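Local coordinates for alpha-1,2-Mannosidase (Trichoderma reesei, PDB 1HCU), which probably trims alpha-1,2-linked mannose residues from high-mannose N-glycans as a calcium-dependent glycosyl hydrolase of family 47, at residues A[97-102]-A[175-180]; A[153-158]-A[171-176]; A[206-211]-A[231-236]; A[222-227]-A[242-247]. All blocks are in the same frame, centred on the assembly; numbering follows the deposited sequence.

Interaction 1 (A[97-102]-A[175-180]); sequences SVFETN and VAEIGS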
loop_
_atom_site.group_PDB
_atom_site.type_symbol
_atom_site.label_atom_id
_atom_site.label_comp_id
_atom_site.label_asym_id
_atom_site.label_seq_id
_atom_site.Cartn_x
_atom_site.Cartn_y
_atom_site.Cartn_z
ATOM N N SER A 97 3.818 14.107 -7.787
ATOM C CA SER A 97 3.164 12.859 -8.187
ATOM C C SER A 97 1.720 12.853 -7.718
ATOM O O SER A 97 1.445 12.879 -6.512
ATOM C CB SER A 97 3.882 11.646 -7.584
ATOM O OG SER A 97 3.168 10.442 -7.852
ATOM N N VAL A 98 0.795 12.831 -8.667
ATOM C CA VAL A 98 -0.618 12.795 -8.328
ATOM C C VAL A 98 -0.882 11.567 -7.443
ATOM O O VAL A 98 -1.533 11.670 -6.403
ATOM C CB VAL A 98 -1.478 12.690 -9.605
ATOM C CG1 VAL A 98 -2.952 12.591 -9.234
ATOM C CG2 VAL A 98 -1.208 13.891 -10.505
ATOM N N PHE A 99 -0.352 10.418 -7.863
ATOM C CA PHE A 99 -0.508 9.145 -7.143
ATOM C C PHE A 99 0.074 9.121 -5.725
ATOM O O PHE A 99 -0.644 8.862 -4.755
ATOM C CB PHE A 99 0.112 8.006 -7.969
ATOM C CG PHE A 99 0.230 6.700 -7.224
ATOM C CD1 PHE A 99 -0.905 5.968 -6.874
ATOM C CD2 PHE A 99 1.483 6.198 -6.873
ATOM C CE1 PHE A 99 -0.793 4.759 -6.188
ATOM C CE2 PHE A 99 1.605 4.989 -6.187
ATOM C CZ PHE A 99 0.463 4.267 -5.843
ATOM N N GLU A 100 1.373 9.374 -5.603
ATOM C CA GLU A 100 2.030 9.365 -4.293
ATOM C C GLU A 100 1.401 10.384 -3.347
ATOM O O GLU A 100 1.189 10.097 -2.166
ATOM C CB GLU A 100 3.525 9.675 -4.437
ATOM C CG GLU A 100 4.315 8.734 -5.348
ATOM C CD GLU A 100 4.307 7.287 -4.867
ATOM O OE1 GLU A 100 4.142 7.055 -3.652
ATOM O OE2 GLU A 100 4.484 6.379 -5.706
ATOM N N THR A 101 1.100 11.572 -3.863
ATOM C CA THR A 101 0.508 12.624 -3.044
ATOM C C THR A 101 -0.885 12.233 -2.551
ATOM O O THR A 101 -1.245 12.468 -1.397
ATOM C CB THR A 101 0.412 13.951 -3.836
ATOM O OG1 THR A 101 1.712 14.304 -4.321
ATOM C CG2 THR A 101 -0.106 15.076 -2.949
ATOM N N ASN A 102 -1.655 11.617 -3.436
ATOM C CA ASN A 102 -3.006 11.186 -3.134
ATOM C C ASN A 102 -3.100 10.159 -2.011
ATOM O O ASN A 102 -3.820 10.360 -1.032
ATOM C CB ASN A 102 -3.645 10.607 -4.402
ATOM C CG ASN A 102 -4.978 9.942 -4.126
ATOM O OD1 ASN A 102 -5.995 10.612 -3.932
ATOM N ND2 ASN A 102 -4.976 8.619 -4.086
ATOM N N VAL A 175 -1.956 2.110 -15.117
ATOM C CA VAL A 175 -3.204 1.774 -14.448
ATOM C C VAL A 175 -3.155 1.904 -12.932
ATOM O O VAL A 175 -4.147 2.288 -12.314
ATOM C CB VAL A 175 -3.694 0.338 -14.829
ATOM C CG1 VAL A 175 -3.949 0.268 -16.328
ATOM C CG2 VAL A 175 -2.677 -0.713 -14.408
ATOM N N ALA A 176 -2.021 1.599 -12.314
ATOM C CA ALA A 176 -1.959 1.741 -10.865
ATOM C C ALA A 176 -2.181 3.200 -10.456
ATOM O O ALA A 176 -2.997 3.479 -9.584
ATOM C CB ALA A 176 -0.623 1.238 -10.326
ATOM N N GLU A 177 -1.476 4.132 -11.090
ATOM C CA GLU A 177 -1.608 5.544 -10.728
ATOM C C GLU A 177 -2.946 6.165 -11.132
ATOM O O GLU A 177 -3.420 7.105 -10.499
ATOM C CB GLU A 177 -0.432 6.341 -11.309
ATOM C CG GLU A 177 0.914 5.740 -10.893
ATOM C CD GLU A 177 2.100 6.664 -11.101
ATOM O OE1 GLU A 177 3.215 6.146 -11.310
ATOM O OE2 GLU A 177 1.925 7.901 -11.042
ATOM N N ILE A 178 -3.555 5.623 -12.180
ATOM C CA ILE A 178 -4.847 6.096 -12.643
ATOM C C ILE A 178 -5.949 5.506 -11.766
ATOM O O ILE A 178 -6.895 6.195 -11.388
ATOM C CB ILE A 178 -5.130 5.635 -14.082
ATOM C CG1 ILE A 178 -4.156 6.298 -15.056
ATOM C CG2 ILE A 178 -6.578 5.942 -14.443
ATOM C CD1 ILE A 178 -4.262 5.765 -16.472
ATOM N N GLY A 179 -5.809 4.220 -11.447
ATOM C CA GLY A 179 -6.809 3.525 -10.654
ATOM C C GLY A 179 -6.666 3.526 -9.145
ATOM O O GLY A 179 -7.333 2.748 -8.465
ATOM N N SER A 180 -5.812 4.391 -8.610
ATOM C CA SER A 180 -5.631 4.457 -7.169
ATOM C C SER A 180 -6.021 5.825 -6.631
ATOM O O SER A 180 -5.479 6.275 -5.623
ATOM C CB SER A 180 -4.179 4.154 -6.796
ATOM O OG SER A 180 -3.846 2.808 -7.086
HETATM O O HOH W 1 4.353 8.631 -9.424
HETATM O O HOH W 2 0.446 9.872 -10.451
#
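Phe99 supplies most of the apolar contact, meeting both Glu177 and Ser180. With CG anti to the backbone N (chi1 170°), its ring swings across the gap toward the segment 175-180. The side chain of Glu177 crosses it at about a right angle, CG lying 3.9 Å from Phe99 CG, while the carboxylate reaches back until OE2 is 3.6 Å from Phe99 CB. Ring and carboxylate planes are 33° apart. Ser180 comes in at the ring edge, in plane, its CB 3.5 Å from Phe99 CE1.

Direct polar contact is limited: Asn102 ND2 lies 2.8 Å from Ser180 O, but the angle is too poor for a hydrogen bond. Water does the bridging instead. One water joins Ser97 OG (2.7 Å) to Glu177 OE2 (3.0 Å); a second accepts from Phe99 N at 2.8 Å and donates to the same OE2. This single carboxylate oxygen thus receives two waters, one of them bound to an N-H of the helix's first turn. Ser97 is the N-cap residue of helix 98-117, its OG accepting from Glu100 N at 3.1 Å along a nearly straight bond (165°). Glu100, the predicted proton donor, forms a salt bridge with Arg104.

Ser180 OG turns back on its own segment to Ala176 O and pairs with Ser246 OG. Helix 245-257 packs against the contact through Ser246, touching Phe99 and Ala176, and through Tyr250, touching Ser180. Asn102 rests on Glu184 and Trp185 of helix 182-192.

Interaction 2 (A[153-158]-A[171-176]); sequences GVPDPT and SSNNVA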
loop_
_atom_site.group_PDB
_atom_site.type_symbol
_atom_site.label_atom_id
_atom_site.label_comp_id
_atom_site.label_asym_id
_atom_site.label_seq_id
_atom_site.Cartn_x
_atom_site.Cartn_y
_atom_site.Cartn_z
ATOM N N GLY A 153 -9.792 12.647 -19.944
ATOM C CA GLY A 153 -10.202 12.678 -18.561
ATOM C C GLY A 153 -9.267 11.781 -17.767
ATOM O O GLY A 153 -9.295 11.790 -16.535
ATOM N N VAL A 154 -8.448 10.994 -18.465
ATOM C CA VAL A 154 -7.485 10.122 -17.798
ATOM C C VAL A 154 -6.488 11.085 -17.176
ATOM O O VAL A 154 -5.885 11.911 -17.876
ATOM C CB VAL A 154 -6.731 9.186 -18.792
ATOM C CG1 VAL A 154 -5.634 8.406 -18.061
ATOM C CG2 VAL A 154 -7.704 8.226 -19.448
ATOM N N PRO A 155 -6.295 10.998 -15.855
ATOM C CA PRO A 155 -5.365 11.884 -15.150
ATOM C C PRO A 155 -3.923 11.862 -15.648
ATOM O O PRO A 155 -3.401 10.821 -16.045
ATOM C CB PRO A 155 -5.473 11.412 -13.702
ATOM C CG PRO A 155 -5.722 9.945 -13.873
ATOM C CD PRO A 155 -6.771 9.932 -14.959
ATOM N N ASP A 156 -3.299 13.034 -15.627
ATOM C CA ASP A 156 -1.904 13.202 -16.003
ATOM C C ASP A 156 -1.229 12.843 -14.677
ATOM O O ASP A 156 -1.653 13.316 -13.632
ATOM C CB ASP A 156 -1.657 14.670 -16.355
ATOM C CG ASP A 156 -0.235 14.948 -16.794
ATOM O OD1 ASP A 156 -0.078 15.619 -17.838
ATOM O OD2 ASP A 156 0.718 14.522 -16.100
ATOM N N PRO A 157 -0.186 11.997 -14.703
ATOM C CA PRO A 157 0.545 11.564 -13.503
ATOM C C PRO A 157 1.287 12.644 -12.709
ATOM O O PRO A 157 1.519 12.494 -11.506
ATOM C CB PRO A 157 1.501 10.509 -14.052
ATOM C CG PRO A 157 1.831 11.043 -15.412
ATOM C CD PRO A 157 0.464 11.484 -15.926
ATOM N N THR A 158 1.655 13.730 -13.376
ATOM C CA THR A 158 2.392 14.803 -12.722
ATOM C C THR A 158 1.778 16.188 -12.931
ATOM O O THR A 158 1.322 16.519 -14.029
ATOM C CB THR A 158 3.852 14.845 -13.242
ATOM O OG1 THR A 158 4.458 13.558 -13.066
ATOM C CG2 THR A 158 4.667 15.887 -12.488
ATOM N N SER A 171 1.550 12.114 -22.081
ATOM C CA SER A 171 0.629 11.541 -23.057
ATOM C C SER A 171 0.042 10.195 -22.627
ATOM O O SER A 171 -0.819 9.643 -23.314
ATOM C CB SER A 171 1.333 11.385 -24.404
ATOM O OG SER A 171 2.483 10.573 -24.272
ATOM N N SER A 172 0.509 9.670 -21.495
ATOM C CA SER A 172 0.012 8.398 -20.974
ATOM C C SER A 172 0.343 8.251 -19.496
ATOM O O SER A 172 1.162 8.993 -18.958
ATOM C CB SER A 172 0.614 7.213 -21.737
ATOM O OG SER A 172 1.982 7.051 -21.418
ATOM N N ASN A 173 -0.290 7.273 -18.856
ATOM C CA ASN A 173 -0.099 7.006 -17.439
ATOM C C ASN A 173 -0.291 5.493 -17.257
ATOM O O ASN A 173 -0.746 4.809 -18.190
ATOM C CB ASN A 173 -1.164 7.787 -16.653
ATOM C CG ASN A 173 -0.799 7.996 -15.185
ATOM O OD1 ASN A 173 0.209 7.486 -14.688
ATOM N ND2 ASN A 173 -1.633 8.754 -14.485
ATOM N N ASN A 174 0.066 4.967 -16.081
ATOM C CA ASN A 174 -0.111 3.541 -15.807
ATOM C C ASN A 174 -1.404 3.318 -15.020
ATOM O O ASN A 174 -1.892 4.229 -14.348
ATOM C CB ASN A 174 1.098 2.941 -15.048
ATOM C CG ASN A 174 1.392 3.634 -13.717
ATOM O OD1 ASN A 174 2.184 4.582 -13.653
ATOM N ND2 ASN A 174 0.762 3.161 -12.653
ATOM N N VAL A 175 -1.956 2.110 -15.117
ATOM C CA VAL A 175 -3.204 1.774 -14.448
ATOM C C VAL A 175 -3.155 1.904 -12.932
ATOM O O VAL A 175 -4.147 2.288 -12.314
ATOM C CB VAL A 175 -3.694 0.338 -14.829
ATOM C CG1 VAL A 175 -3.949 0.268 -16.328
ATOM C CG2 VAL A 175 -2.677 -0.713 -14.408
ATOM N N ALA A 176 -2.021 1.599 -12.314
ATOM C CA ALA A 176 -1.959 1.741 -10.865
ATOM C C ALA A 176 -2.181 3.200 -10.456
ATOM O O ALA A 176 -2.997 3.479 -9.584
ATOM C CB ALA A 176 -0.623 1.238 -10.326
#
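Asn173 reaches from its strand into the loop 153-158, its flat amide laid alongside the ring of Pro157. The two side chains slide past each other in opposite directions, with OD1 3.3 Å from Pro157 CB and ND2 3.7 Å from Pro157 CD, so both ends of the amide touch the proline. CG stands anti to the backbone N (chi1 -160°), which carries ND2 on to the carbonyl of Pro155. There it donates to Pro155 O over 3.1 Å, with an angle of 150° at the hydrogen. The donor sits well above the carbonyl plane, 50° out of it, and so misses the lone pairs. At its other end OD1 accepts from the next residue, Asn174 N, at 2.9 Å, this donor too standing above the carbonyl plane. With a partner at each end the amide's rotation is probably restrained, though neither bond lies along a lone pair.

Pro157 is the second large contributor, and its position follows from the loop's own bonding: Asp156 OD2 accepts from Thr158 N at 3.0 Å, an Asx turn that wraps round Pro157, and is held in turn by Ser168 OG. Pro155 adds its carbonyl and, more distantly, its ring.

Strand 172-174 pairs antiparallel with strand 225-227, Asn173 bonding Val226 through the backbone. The carbonyl of Pro157 probably takes the backbone N-H of Val98, at the start of helix 98-117, while Val154, Pro155 and Asn173 all touch Ile178 of helix 175-178.

Interaction 3 (A[206-211]-A[231-236]); sequences SYLLNP and GTFQDS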
loop_
_atom_site.group_PDB
_atom_site.type_symbol
_atom_site.label_atom_id
_atom_site.label_comp_id
_atom_site.label_asym_id
_atom_site.label_seq_id
_atom_site.Cartn_x
_atom_site.Cartn_y
_atom_site.Cartn_z
ATOM N N SER A 206 -13.123 4.791 -15.517
ATOM C CA SER A 206 -14.015 4.183 -16.496
ATOM C C SER A 206 -13.296 3.533 -17.675
ATOM O O SER A 206 -13.714 2.484 -18.154
ATOM C CB SER A 206 -15.023 5.228 -17.015
ATOM O OG SER A 206 -14.410 6.144 -17.904
ATOM N N TYR A 207 -12.221 4.162 -18.142
ATOM C CA TYR A 207 -11.434 3.652 -19.269
ATOM C C TYR A 207 -10.754 2.322 -18.955
ATOM O O TYR A 207 -10.449 1.546 -19.860
ATOM C CB TYR A 207 -10.381 4.685 -19.666
ATOM C CG TYR A 207 -10.967 5.944 -20.258
ATOM C CD1 TYR A 207 -11.300 6.009 -21.612
ATOM C CD2 TYR A 207 -11.202 7.066 -19.467
ATOM C CE1 TYR A 207 -11.850 7.164 -22.167
ATOM C CE2 TYR A 207 -11.759 8.229 -20.014
ATOM C CZ TYR A 207 -12.075 8.269 -21.363
ATOM O OH TYR A 207 -12.585 9.425 -21.913
ATOM N N LEU A 208 -10.529 2.069 -17.667
ATOM C CA LEU A 208 -9.884 0.844 -17.207
ATOM C C LEU A 208 -10.868 -0.303 -16.995
ATOM O O LEU A 208 -10.470 -1.469 -16.983
ATOM C CB LEU A 208 -9.141 1.101 -15.895
ATOM C CG LEU A 208 -7.823 1.880 -15.942
ATOM C CD1 LEU A 208 -8.034 3.227 -16.610
ATOM C CD2 LEU A 208 -7.291 2.062 -14.512
ATOM N N LEU A 209 -12.148 0.027 -16.835
ATOM C CA LEU A 209 -13.176 -0.984 -16.603
ATOM C C LEU A 209 -13.673 -1.647 -17.888
ATOM O O LEU A 209 -14.102 -2.800 -17.872
ATOM C CB LEU A 209 -14.343 -0.371 -15.826
ATOM C CG LEU A 209 -13.934 0.304 -14.507
ATOM C CD1 LEU A 209 -15.185 0.816 -13.795
ATOM C CD2 LEU A 209 -13.152 -0.679 -13.615
ATOM N N ASN A 210 -13.630 -0.912 -18.994
ATOM C CA ASN A 210 -14.033 -1.445 -20.302
ATOM C C ASN A 210 -12.858 -1.116 -21.224
ATOM O O ASN A 210 -12.930 -0.221 -22.068
ATOM C CB ASN A 210 -15.308 -0.770 -20.812
ATOM C CG ASN A 210 -15.868 -1.444 -22.062
ATOM O OD1 ASN A 210 -15.251 -2.350 -22.633
ATOM N ND2 ASN A 210 -17.043 -0.998 -22.495
ATOM N N PRO A 211 -11.749 -1.841 -21.054
ATOM C CA PRO A 211 -10.514 -1.674 -21.820
ATOM C C PRO A 211 -10.660 -1.733 -23.328
ATOM O O PRO A 211 -11.166 -2.710 -23.880
ATOM C CB PRO A 211 -9.623 -2.787 -21.274
ATOM C CG PRO A 211 -10.604 -3.850 -20.912
ATOM C CD PRO A 211 -11.687 -3.060 -20.228
ATOM N N GLY A 231 -7.640 7.648 -23.819
ATOM C CA GLY A 231 -7.885 6.584 -22.863
ATOM C C GLY A 231 -7.847 5.161 -23.388
ATOM O O GLY A 231 -8.526 4.290 -22.857
ATOM N N THR A 232 -7.057 4.903 -24.419
ATOM C CA THR A 232 -6.983 3.549 -24.959
ATOM C C THR A 232 -5.703 2.859 -24.517
ATOM O O THR A 232 -4.692 3.513 -24.279
ATOM C CB THR A 232 -7.028 3.562 -26.500
ATOM O OG1 THR A 232 -5.845 4.189 -27.006
ATOM C CG2 THR A 232 -8.254 4.328 -26.988
ATOM N N PHE A 233 -5.746 1.537 -24.389
ATOM C CA PHE A 233 -4.554 0.794 -23.982
ATOM C C PHE A 233 -3.646 0.566 -25.175
ATOM O O PHE A 233 -4.105 0.468 -26.312
ATOM C CB PHE A 233 -4.926 -0.560 -23.373
ATOM C CG PHE A 233 -5.599 -0.461 -22.037
ATOM C CD1 PHE A 233 -6.893 0.034 -21.930
ATOM C CD2 PHE A 233 -4.933 -0.860 -20.882
ATOM C CE1 PHE A 233 -7.519 0.131 -20.694
ATOM C CE2 PHE A 233 -5.552 -0.767 -19.637
ATOM C CZ PHE A 233 -6.849 -0.271 -19.541
ATOM N N GLN A 234 -2.350 0.469 -24.903
ATOM C CA GLN A 234 -1.355 0.263 -25.949
ATOM C C GLN A 234 -0.498 -0.983 -25.726
ATOM O O GLN A 234 0.449 -1.234 -26.480
ATOM C CB GLN A 234 -0.445 1.476 -26.010
ATOM C CG GLN A 234 0.038 1.880 -24.647
ATOM C CD GLN A 234 1.252 2.747 -24.722
ATOM O OE1 GLN A 234 1.240 3.799 -25.370
ATOM N NE2 GLN A 234 2.325 2.315 -24.066
ATOM N N ASP A 235 -0.821 -1.749 -24.686
ATOM C CA ASP A 235 -0.075 -2.965 -24.375
ATOM C C ASP A 235 -0.960 -3.982 -23.650
ATOM O O ASP A 235 -2.052 -3.649 -23.184
ATOM C CB ASP A 235 1.135 -2.623 -23.508
ATOM C CG ASP A 235 0.738 -2.092 -22.141
ATOM O OD1 ASP A 235 0.301 -2.898 -21.295
ATOM O OD2 ASP A 235 0.854 -0.865 -21.923
ATOM N N SER A 236 -0.480 -5.218 -23.563
ATOM C CA SER A 236 -1.213 -6.276 -22.892
ATOM C C SER A 236 -0.361 -6.897 -21.784
ATOM O O SER A 236 -0.443 -8.099 -21.530
ATOM C CB SER A 236 -1.615 -7.355 -23.902
ATOM O OG SER A 236 -2.393 -6.800 -24.950
HETATM O O HOH W 3 -9.987 1.809 -22.404
#
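Tyr207 lays its ring obliquely beside the backbone of Gly231: CD1 is 3.5 Å from Gly231 O and 3.7 Å from Gly231 CA. With CG beside the backbone N (chi1 -67°), the ring points out from helix 196-209 across this peptide, and Gly231, lacking a side chain, lets it come close. The far end of the tyrosine is tied to the loop before strand 158-160, its OH bonding Ser152 O, and its flank rests on Val154.

The carbonyl of Tyr207 works separately. A water donates to Tyr207 O (2.6 Å) and to Gly231 O (2.9 Å), linking the two backbones, while Phe233 directs its ring edge at the same oxygen, CE1 lying 3.4 Å away with the oxygen in the ring plane. The residue four places on is Pro211, which has no N-H for that carbonyl, so the water probably stands in for the helical bond.

Leu208 follows along the same ring edge. Its CA is 4.0 Å from Phe233 CZ, and its CG lies a little farther from that carbon. After the helix has ended, Pro211 returns to the contact, its CB meeting Phe233 CE1 at 3.6 Å. Phe233 thus points its edge at the helix end, while Pro211 meets the ring obliquely; the phenylalanine also touches Val175 and Val226.

No direct hydrogen bond crosses between the segments. The contact joins the end of helix 196-209 to the loop after strand 225-227 by apolar packing and one water, with the weakly polarised ring C-H groups facing a carbonyl oxygen, a mildly favourable electrostatic arrangement.

Interaction 4 (A[222-227]-A[242-247]); sequences IGTFVS and GLMDSF. With NAG (2-acetamido-2-deoxy-beta-D-glucopyranose), chain E.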
loop_
_atom_site.group_PDB
_atom_site.type_symbol
_atom_site.label_atom_id
_atom_site.label_comp_id
_atom_site.label_asym_id
_atom_site.label_seq_id
_atom_site.Cartn_x
_atom_site.Cartn_y
_atom_site.Cartn_z
ATOM N N ILE A 222 -5.876 -6.465 -17.637
ATOM C CA ILE A 222 -5.635 -5.356 -18.553
ATOM C C ILE A 222 -4.177 -4.973 -18.746
ATOM O O ILE A 222 -3.283 -5.509 -18.090
ATOM C CB ILE A 222 -6.415 -4.095 -18.075
ATOM C CG1 ILE A 222 -5.920 -3.643 -16.690
ATOM C CG2 ILE A 222 -7.905 -4.427 -17.985
ATOM C CD1 ILE A 222 -6.504 -2.305 -16.211
ATOM N N GLY A 223 -3.950 -4.029 -19.656
ATOM C CA GLY A 223 -2.605 -3.550 -19.942
ATOM C C GLY A 223 -2.132 -2.599 -18.854
ATOM O O GLY A 223 -2.881 -2.295 -17.929
ATOM N N THR A 224 -0.901 -2.110 -18.980
ATOM C CA THR A 224 -0.302 -1.229 -17.988
ATOM C C THR A 224 -0.403 0.275 -18.266
ATOM O O THR A 224 -0.647 1.062 -17.353
ATOM C CB THR A 224 1.194 -1.586 -17.790
ATOM O OG1 THR A 224 1.315 -2.957 -17.398
ATOM C CG2 THR A 224 1.828 -0.709 -16.719
ATOM N N PHE A 225 -0.211 0.675 -19.518
ATOM C CA PHE A 225 -0.254 2.095 -19.867
ATOM C C PHE A 225 -1.462 2.521 -20.689
ATOM O O PHE A 225 -1.837 1.865 -21.662
ATOM C CB PHE A 225 1.036 2.480 -20.584
ATOM C CG PHE A 225 2.279 2.055 -19.848
ATOM C CD1 PHE A 225 3.021 0.956 -20.280
ATOM C CD2 PHE A 225 2.700 2.747 -18.714
ATOM C CE1 PHE A 225 4.165 0.554 -19.597
ATOM C CE2 PHE A 225 3.843 2.352 -18.021
ATOM C CZ PHE A 225 4.577 1.255 -18.465
ATOM N N VAL A 226 -2.061 3.634 -20.267
ATOM C CA VAL A 226 -3.246 4.191 -20.909
ATOM C C VAL A 226 -2.994 5.608 -21.429
ATOM O O VAL A 226 -2.426 6.453 -20.737
ATOM C CB VAL A 226 -4.443 4.221 -19.926
ATOM C CG1 VAL A 226 -5.659 4.845 -20.599
ATOM C CG2 VAL A 226 -4.767 2.826 -19.468
ATOM N N SER A 227 -3.420 5.842 -22.664
ATOM C CA SER A 227 -3.269 7.126 -23.340
ATOM C C SER A 227 -4.098 8.214 -22.656
ATOM O O SER A 227 -5.274 8.002 -22.349
ATOM C CB SER A 227 -3.721 6.970 -24.797
ATOM O OG SER A 227 -3.861 8.227 -25.430
ATOM N N GLY A 242 4.532 -3.318 -9.102
ATOM C CA GLY A 242 4.678 -1.960 -9.598
ATOM C C GLY A 242 3.928 -1.630 -10.875
ATOM O O GLY A 242 3.888 -2.432 -11.808
ATOM N N LEU A 243 3.324 -0.444 -10.903
ATOM C CA LEU A 243 2.579 0.039 -12.064
ATOM C C LEU A 243 1.172 -0.516 -12.270
ATOM O O LEU A 243 0.453 -0.032 -13.148
ATOM C CB LEU A 243 3.379 -0.208 -13.345
ATOM C CG LEU A 243 4.773 0.402 -13.426
ATOM C CD1 LEU A 243 5.402 -0.050 -14.731
ATOM C CD2 LEU A 243 4.703 1.930 -13.334
ATOM N N MET A 244 0.767 -1.515 -11.486
ATOM C CA MET A 244 -0.567 -2.094 -11.650
ATOM C C MET A 244 -1.237 -2.528 -10.349
ATOM O O MET A 244 -2.455 -2.393 -10.200
ATOM C CB MET A 244 -0.497 -3.291 -12.618
ATOM C CG MET A 244 -1.833 -3.987 -12.898
ATOM S SD MET A 244 -1.708 -5.210 -14.264
ATOM C CE MET A 244 -1.711 -4.108 -15.708
ATOM N N ASP A 245 -0.445 -3.031 -9.406
ATOM C CA ASP A 245 -0.963 -3.523 -8.126
ATOM C C ASP A 245 -2.185 -2.836 -7.513
ATOM O O ASP A 245 -3.256 -3.439 -7.410
ATOM C CB ASP A 245 0.150 -3.543 -7.072
ATOM C CG ASP A 245 0.948 -2.237 -7.023
ATOM O OD1 ASP A 245 0.441 -1.174 -7.465
ATOM O OD2 ASP A 245 2.093 -2.284 -6.527
ATOM N N SER A 246 -2.035 -1.585 -7.093
ATOM C CA SER A 246 -3.141 -0.899 -6.434
ATOM C C SER A 246 -4.427 -0.720 -7.249
ATOM O O SER A 246 -5.469 -0.413 -6.678
ATOM C CB SER A 246 -2.664 0.443 -5.840
ATOM O OG SER A 246 -1.917 1.223 -6.758
ATOM N N PHE A 247 -4.365 -0.923 -8.566
ATOM C CA PHE A 247 -5.561 -0.813 -9.408
ATOM C C PHE A 247 -6.546 -1.945 -9.091
ATOM O O PHE A 247 -7.730 -1.698 -8.856
ATOM C CB PHE A 247 -5.206 -0.868 -10.897
ATOM C CG PHE A 247 -6.377 -1.217 -11.773
ATOM C CD1 PHE A 247 -6.498 -2.489 -12.315
ATOM C CD2 PHE A 247 -7.408 -0.304 -11.965
ATOM C CE1 PHE A 247 -7.642 -2.856 -13.034
ATOM C CE2 PHE A 247 -8.551 -0.656 -12.677
ATOM C CZ PHE A 247 -8.671 -1.936 -13.212
HETATM C C1 NAG E . -4.844 7.359 -29.014
HETATM C C2 NAG E . -4.784 6.970 -30.496
HETATM C C3 NAG E . -3.421 6.335 -30.805
HETATM C C4 NAG E . -2.267 7.220 -30.320
HETATM C C5 NAG E . -2.477 7.592 -28.846
HETATM C C6 NAG E . -1.428 8.551 -28.332
HETATM C C7 NAG E . -6.846 6.317 -31.570
HETATM C C8 NAG E . -7.177 5.336 -32.683
HETATM N N2 NAG E . -5.833 6.004 -30.769
HETATM O O3 NAG E . -3.302 6.114 -32.204
HETATM O O4 NAG E . -1.033 6.523 -30.457
HETATM O O5 NAG E . -3.757 8.229 -28.678
HETATM O O6 NAG E . -1.273 8.439 -26.926
HETATM O O7 NAG E . -7.505 7.350 -31.444
#
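Met244 presses its terminal methyl against two successive backbone carbonyl oxygens: CE is 3.2 Å from Ile222 O and 3.1 Å from Gly223 O. The chain runs extended to SD and then bends (chi3 -77°), turning the methyl toward these oxygens; next to sulfur it is slightly polarised, which suits them. Beside it, Ile222 CD1 approaches the Phe247 ring obliquely, 3.4 Å from CE1. On the other flank Thr224 CG2 meets Leu243 CB at 3.7 Å, and Leu243 CD1 touches Phe225 CZ at 4.0 Å. Thr224 CG2 also sits over the centre of one face of the Phe225 ring.

A second shell fixes the loop. Asp235 takes the backbone N-H groups of Thr224 and Phe225, one on each carboxylate oxygen, while Thr224 OG1 bonds Ser237 O and Ile222 O receives Tyr296 OH. At the outer end of strand 225-227, Ser227 OG hydrogen-bonds O6 of the N-acetylglucosamine at 3.0 Å; Asn230 bears this glycan.

Inward, Met244 leads directly into Asp245, a predicted active-site residue, and on into helix 245-257. The contact thus ties a peripheral strand to an inward-lying helix of the alpha/alpha barrel characteristic of family 47.

Overall arrangement
Interactions 1 and 4 lie nearest the chain's centre and each holds a predicted active-site residue, whereas the centres of interactions 2 and 3 lie about 19 and 23 Å from the chain's centre, yet both are buried contacts. The first is partly buried and bridged by two waters; the fourth is buried, mixing apolar packing with a methyl set against two carbonyl oxygens. Interaction 2 depends on one direct amide bond, interaction 3 on ring packing plus a single water. The residues 175-176 belong to both interactions 1 and 2, and the strand pair 172-174 and 225-227 joins interaction 2 to interaction 4. Val175 and Ile178 pack on Leu208, connecting interactions 1 and 3, while Leu208 also meets Phe247 of interaction 4.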